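Local coordinates for protein beta sliding clamp (Bartonella birtlesii LL-WM9, PDB 6PTR) that probably encircles DNA as a ring-shaped head-to-tail homodimer and tethers DNA polymerases and other proteins to it, making replication processive, at residues V29-T34 against P78-Y83; L149-F154 against V372-M377. One frame throughout, in Å; residues are numbered along the deposited sequence.

Interaction 1: V29-T34 against P78-Y83; sequences VERRNT and PAYLLY
Tyr80, in the first turn of helix 79-88, reaches across to Val29 and Arg31 of the loop that follows helix 15-26. With CG anti to the carbonyl carbon (chi1 -77°), the side chain leaves the helix toward this loop, and its partners can be followed outward. At the root, Tyr80 CB lies 4.0 Å from Arg31 NH1, and the same nitrogen stands 3.6 Å from Tyr80 CG. Farther along, the guanidinium covers the CD1 and CE1 side of one ring face; Tyr80 CE1 comes to 3.2 Å from Arg31 NH2. The result is an off-centre cation-pi contact, with Arg31 CZ 3.8 Å from the Tyr80 ring centroid and the two planes inclined by 35°. The extended arginine chain runs over the same face, where Arg31 CG makes a CH-pi contact 4.1 Å from the Tyr80 centroid. On the CE2 side the partner is aliphatic: Tyr80 CE2 is 3.7 Å from Val29 CG1. The tip ends in a polar bond, Tyr80 OH donating to Val29 O at 2.8 Å with a C=O...donor angle of 150°. This carbonyl oxygen lies near the ring plane, where a phenolic hydrogen prefers to point; the bond at the tip and the guanidinium over one face should together limit rotation of the ring. Nearer the helix start, Val29 CG2 approaches Ala79 CB in a second apolar contact. The arrangement ties the loop to the helix start within the N-terminal domain. His26, at the end of helix 15-26, meets the Tyr80 ring at a steep angle, while Leu82 turns to Phe18 and Leu22 of that helix and, with Ala79, rests on Val41 of strand 40-46.

Interaction 2: L149-F154 against V372-M377; sequences LDCTQF and VLYVLM
Cys151, on helix 142-152, and Phe154, a few residues further along the chain, pack on Val372 and Tyr374 of strand 372-376, a helix-on-sheet contact of the DNA polymerase III beta subunit fold, whose helices line the ring and whose sheets form its outer wall. It bridges the central and C-terminal domains, which share this strand's antiparallel sheet. Val372 and Tyr374 alternate with Leu373, so both turn to the same side of the strand and meet Cys151 together. Cys151 presents its sulfur to the valine fork: Cys151 SG is close to Val372 CG2, at 3.4 Å, and less so to Val372 CG1, at 3.9 Å. The two aromatic residues adopt different first torsions. In Phe154, CG lies between the backbone N and the carbonyl carbon (chi1 79°), and the ring edge at CE1 and CZ reaches Tyr374. In Tyr374, CG is anti to the carbonyl carbon (chi1 -56°), and the phenol extends to Cys151. The rings are oblique, with planes at 64° and centroids 5.7 Å apart; Phe154 CE1 comes to 3.5 Å from Tyr374 CE1, with Phe154 CZ near Tyr374 CD1. The polar end of Tyr374 has its partner in Gln345, on helix 336-345: Gln345 NE2 is hydrogen-bonded to Tyr374 OH and also to Asp150 O, so one amide links the strand to the backbone of helix 142-152 and should fix the reach of the phenol. Val375, which alternates with Tyr374 along the strand, packs on an apolar side chain of the bound griselimycin peptide. Beside the place where the rings touch, Cys151 O lies near the plane of both, at their edges, 3.3 Å from Tyr374 CE1.

Overall arrangement
The interactions come in series along the chain, interaction 1 closing before interaction 2 opens; their centres are 32 Å apart and their nearest atoms about 14 Å. Interaction 1 stays within the N-terminal domain, whereas 149-154 against 372-377 joins the central and C-terminal domains. One eight-stranded sheet relates them: helix 79-88 follows its outermost strand 71-78, and helix 142-152 follows strand 136-141 at the other margin. Helix 211-221 offers a second connection, since its Lys212 forms a salt bridge with Glu30 while Leu217 and Leu221 pack on Leu149. The contacts thus join a helix to a loop and a helix to the next domain's strand; on helix 79-88, Leu81 packs on Thr287 of the second subunit.

Interaction 1: V29-T34 against P78-Y83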
loop_
_atom_site.group_PDB
_atom_site.type_symbol
_atom_site.label_atom_id
_atom_site.label_comp_id
_atom_site.label_asym_id
_atom_site.label_seq_id
_atom_site.Cartn_x
_atom_site.Cartn_y
_atom_site.Cartn_z
ATOM N N VAL C 29 -3.100 20.231 1.191
ATOM C CA VAL C 29 -2.762 20.338 2.598
ATOM C C VAL C 29 -1.651 19.355 2.929
ATOM O O VAL C 29 -1.701 18.174 2.556
ATOM C CB VAL C 29 -4.015 20.097 3.452
ATOM C CG1 VAL C 29 -3.645 20.027 4.922
ATOM C CG2 VAL C 29 -5.035 21.185 3.185
ATOM N N GLU C 30 -0.623 19.839 3.613
ATOM C CA GLU C 30 0.440 18.961 4.069
ATOM C C GLU C 30 0.014 18.280 5.366
ATOM O O GLU C 30 -0.524 18.923 6.272
ATOM C CB GLU C 30 1.733 19.751 4.276
ATOM C CG GLU C 30 3.018 18.964 4.013
ATOM C CD GLU C 30 3.305 18.758 2.529
ATOM O OE1 GLU C 30 3.593 17.607 2.140
ATOM O OE2 GLU C 30 3.248 19.740 1.753
ATOM N N ARG C 31 0.228 16.965 5.440
ATOM C CA ARG C 31 -0.091 16.249 6.672
ATOM C C ARG C 31 0.910 16.577 7.773
ATOM O O ARG C 31 0.539 16.680 8.947
ATOM C CB ARG C 31 -0.137 14.740 6.419
ATOM C CG ARG C 31 -1.365 14.268 5.640
ATOM C CD ARG C 31 -1.443 12.751 5.647
ATOM N NE ARG C 31 -2.302 12.213 4.597
ATOM C CZ ARG C 31 -3.586 11.910 4.762
ATOM N NH1 ARG C 31 -4.169 12.105 5.941
ATOM N NH2 ARG C 31 -4.291 11.416 3.749
ATOM N N ARG C 32 2.178 16.765 7.412
ATOM C CA ARG C 32 3.190 17.161 8.383
ATOM C C ARG C 32 3.041 18.611 8.844
ATOM O O ARG C 32 3.824 19.047 9.699
ATOM C CB ARG C 32 4.586 16.939 7.795
ATOM N N ASN C 33 2.066 19.356 8.320
ATOM C CA ASN C 33 1.912 20.764 8.666
ATOM C C ASN C 33 1.494 20.939 10.124
ATOM O O ASN C 33 0.699 20.164 10.663
ATOM C CB ASN C 33 0.872 21.435 7.763
ATOM C CG ASN C 33 0.338 22.718 8.361
ATOM O OD1 ASN C 33 1.019 23.742 8.361
ATOM N ND2 ASN C 33 -0.873 22.662 8.907
ATOM N N THR C 34 2.008 22.010 10.747
ATOM C CA THR C 34 1.771 22.294 12.154
ATOM C C THR C 34 1.023 23.602 12.428
ATOM O O THR C 34 0.645 23.838 13.581
ATOM C CB THR C 34 3.112 22.305 12.915
ATOM O OG1 THR C 34 2.889 21.994 14.296
ATOM C CG2 THR C 34 3.792 23.669 12.796
ATOM N N PRO C 78 -11.097 21.232 9.133
ATOM C CA PRO C 78 -9.924 20.368 8.889
ATOM C C PRO C 78 -10.124 19.469 7.676
ATOM O O PRO C 78 -11.119 18.746 7.584
ATOM C CB PRO C 78 -9.802 19.573 10.191
ATOM C CG PRO C 78 -10.378 20.532 11.239
ATOM C CD PRO C 78 -11.559 21.131 10.534
ATOM N N ALA C 79 -9.187 19.536 6.720
ATOM C CA ALA C 79 -9.493 19.050 5.377
ATOM C C ALA C 79 -9.441 17.527 5.289
ATOM O O ALA C 79 -10.299 16.924 4.634
ATOM C CB ALA C 79 -8.546 19.680 4.352
ATOM N N TYR C 80 -8.447 16.882 5.909
ATOM C CA TYR C 80 -8.389 15.428 5.806
ATOM C C TYR C 80 -9.532 14.784 6.581
ATOM O O TYR C 80 -10.106 13.786 6.128
ATOM C CB TYR C 80 -7.033 14.917 6.273
ATOM C CG TYR C 80 -5.987 15.147 5.194
ATOM C CD1 TYR C 80 -5.873 14.280 4.113
ATOM C CD2 TYR C 80 -5.132 16.239 5.248
ATOM C CE1 TYR C 80 -4.933 14.494 3.120
ATOM C CE2 TYR C 80 -4.182 16.452 4.269
ATOM C CZ TYR C 80 -4.095 15.582 3.201
ATOM O OH TYR C 80 -3.158 15.805 2.213
ATOM N N LEU C 81 -9.888 15.354 7.734
ATOM C CA LEU C 81 -11.039 14.854 8.489
ATOM C C LEU C 81 -12.325 15.002 7.691
ATOM O O LEU C 81 -13.140 14.073 7.622
ATOM C CB LEU C 81 -11.174 15.601 9.816
ATOM C CG LEU C 81 -12.408 15.252 10.658
ATOM C CD1 LEU C 81 -12.456 13.732 10.956
ATOM C CD2 LEU C 81 -12.400 16.048 11.963
ATOM N N LEU C 82 -12.544 16.178 7.100
ATOM C CA LEU C 82 -13.754 16.357 6.308
ATOM C C LEU C 82 -13.789 15.371 5.153
ATOM O O LEU C 82 -14.827 14.764 4.886
ATOM C CB LEU C 82 -13.843 17.778 5.782
ATOM C CG LEU C 82 -15.076 18.090 4.946
ATOM C CD1 LEU C 82 -16.373 17.885 5.753
ATOM C CD2 LEU C 82 -14.980 19.514 4.429
ATOM N N TYR C 83 -12.655 15.192 4.462
ATOM C CA TYR C 83 -12.602 14.225 3.363
ATOM C C TYR C 83 -12.929 12.815 3.847
ATOM O O TYR C 83 -13.715 12.095 3.218
ATOM C CB TYR C 83 -11.218 14.244 2.698
ATOM C CG TYR C 83 -11.176 13.418 1.429
ATOM C CD1 TYR C 83 -11.768 13.888 0.272
ATOM C CD2 TYR C 83 -10.566 12.164 1.399
ATOM C CE1 TYR C 83 -11.748 13.150 -0.899
ATOM C CE2 TYR C 83 -10.535 11.406 0.223
ATOM C CZ TYR C 83 -11.131 11.918 -0.924
ATOM O OH TYR C 83 -11.134 11.196 -2.106
#

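Interaction 2: L149-F154 against V372-M377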
loop_
_atom_site.group_PDB
_atom_site.type_symbol
_atom_site.label_atom_id
_atom_site.label_comp_id
_atom_site.label_asym_id
_atom_site.label_seq_id
_atom_site.Cartn_x
_atom_site.Cartn_y
_atom_site.Cartn_z
ATOM N N LEU C 149 3.786 17.794 -19.515
ATOM C CA LEU C 149 4.158 17.417 -18.159
ATOM C C LEU C 149 4.497 15.931 -18.068
ATOM O O LEU C 149 5.406 15.541 -17.322
ATOM C CB LEU C 149 3.025 17.762 -17.187
ATOM C CG LEU C 149 2.755 19.261 -17.090
ATOM C CD1 LEU C 149 1.510 19.558 -16.268
ATOM C CD2 LEU C 149 3.951 20.012 -16.515
ATOM N N ASP C 150 3.774 15.090 -18.813
ATOM C CA ASP C 150 4.088 13.658 -18.845
ATOM C C ASP C 150 5.488 13.392 -19.373
ATOM O O ASP C 150 6.141 12.428 -18.949
ATOM C CB ASP C 150 3.092 12.897 -19.722
ATOM C CG ASP C 150 1.790 12.592 -19.013
ATOM O OD1 ASP C 150 1.756 12.603 -17.763
ATOM O OD2 ASP C 150 0.805 12.310 -19.729
ATOM N N CYS C 151 5.959 14.206 -20.317
ATOM C CA CYS C 151 7.315 14.004 -20.831
ATOM C C CYS C 151 8.408 14.382 -19.834
ATOM O O CYS C 151 9.549 13.926 -19.992
ATOM C CB CYS C 151 7.541 14.815 -22.106
ATOM S SG CYS C 151 6.645 14.268 -23.563
ATOM N N THR C 152 8.112 15.213 -18.827
ATOM C CA THR C 152 9.159 15.852 -18.041
ATOM C C THR C 152 9.070 15.627 -16.539
ATOM O O THR C 152 10.104 15.715 -15.867
ATOM C CB THR C 152 9.180 17.364 -18.309
ATOM O OG1 THR C 152 7.857 17.896 -18.160
ATOM C CG2 THR C 152 9.656 17.640 -19.740
ATOM N N GLN C 153 7.888 15.339 -15.988
ATOM C CA GLN C 153 7.749 15.276 -14.531
ATOM C C GLN C 153 8.705 14.265 -13.893
ATOM O O GLN C 153 9.274 14.527 -12.824
ATOM C CB GLN C 153 6.307 14.935 -14.164
ATOM C CG GLN C 153 6.084 14.858 -12.697
ATOM C CD GLN C 153 4.671 14.428 -12.403
ATOM O OE1 GLN C 153 4.015 13.817 -13.255
ATOM N NE2 GLN C 153 4.190 14.737 -11.205
ATOM N N PHE C 154 8.867 13.092 -14.502
ATOM C CA PHE C 154 9.657 12.048 -13.858
ATOM C C PHE C 154 11.101 12.469 -13.629
ATOM O O PHE C 154 11.759 11.911 -12.742
ATOM C CB PHE C 154 9.642 10.764 -14.697
ATOM C CG PHE C 154 10.589 10.808 -15.858
ATOM C CD1 PHE C 154 10.297 11.578 -16.985
ATOM C CD2 PHE C 154 11.797 10.119 -15.810
ATOM C CE1 PHE C 154 11.180 11.650 -18.056
ATOM C CE2 PHE C 154 12.669 10.175 -16.867
ATOM C CZ PHE C 154 12.383 10.938 -17.985
ATOM N N VAL C 372 10.412 15.229 -28.416
ATOM C CA VAL C 372 10.815 14.847 -27.062
ATOM C C VAL C 372 12.178 14.173 -27.122
ATOM O O VAL C 372 12.390 13.282 -27.949
ATOM C CB VAL C 372 9.785 13.878 -26.437
ATOM C CG1 VAL C 372 10.157 13.530 -25.005
ATOM C CG2 VAL C 372 8.379 14.459 -26.505
ATOM N N LEU C 373 13.080 14.531 -26.209
ATOM C CA LEU C 373 14.316 13.771 -26.099
ATOM C C LEU C 373 14.669 13.614 -24.632
ATOM O O LEU C 373 14.263 14.412 -23.782
ATOM C CB LEU C 373 15.476 14.429 -26.855
ATOM C CG LEU C 373 15.917 15.850 -26.490
ATOM C CD1 LEU C 373 16.944 15.846 -25.340
ATOM C CD2 LEU C 373 16.469 16.588 -27.722
ATOM N N TYR C 374 15.455 12.587 -24.350
ATOM C CA TYR C 374 15.949 12.360 -23.012
ATOM C C TYR C 374 17.465 12.262 -23.058
ATOM O O TYR C 374 18.053 11.826 -24.055
ATOM C CB TYR C 374 15.347 11.088 -22.412
ATOM C CG TYR C 374 13.858 11.151 -22.443
ATOM C CD1 TYR C 374 13.173 11.907 -21.491
ATOM C CD2 TYR C 374 13.130 10.525 -23.453
ATOM C CE1 TYR C 374 11.807 12.012 -21.518
ATOM C CE2 TYR C 374 11.736 10.623 -23.491
ATOM C CZ TYR C 374 11.090 11.377 -22.520
ATOM O OH TYR C 374 9.729 11.484 -22.550
ATOM N N VAL C 375 18.096 12.691 -21.978
ATOM C CA VAL C 375 19.536 12.551 -21.822
ATOM C C VAL C 375 19.806 11.790 -20.528
ATOM O O VAL C 375 19.162 12.031 -19.501
ATOM C CB VAL C 375 20.230 13.927 -21.815
ATOM C CG1 VAL C 375 21.751 13.759 -21.750
ATOM C CG2 VAL C 375 19.841 14.738 -23.024
ATOM N N LEU C 376 20.759 10.868 -20.576
ATOM C CA LEU C 376 21.093 10.114 -19.373
ATOM C C LEU C 376 22.605 10.024 -19.230
ATOM O O LEU C 376 23.303 9.604 -20.162
ATOM C CB LEU C 376 20.490 8.712 -19.430
ATOM C CG LEU C 376 20.782 7.835 -18.211
ATOM C CD1 LEU C 376 20.162 8.447 -16.968
ATOM C CD2 LEU C 376 20.247 6.434 -18.469
ATOM N N MET C 377 23.109 10.419 -18.044
ATOM C CA MET C 377 24.543 10.326 -17.781
ATOM C C MET C 377 24.919 8.885 -17.449
ATOM O O MET C 377 24.204 8.213 -16.709
ATOM C CB MET C 377 24.935 11.231 -16.608
ATOM C CG MET C 377 26.459 11.534 -16.526
ATOM S SD MET C 377 26.987 12.464 -17.981
ATOM C CE MET C 377 28.739 12.573 -17.660
#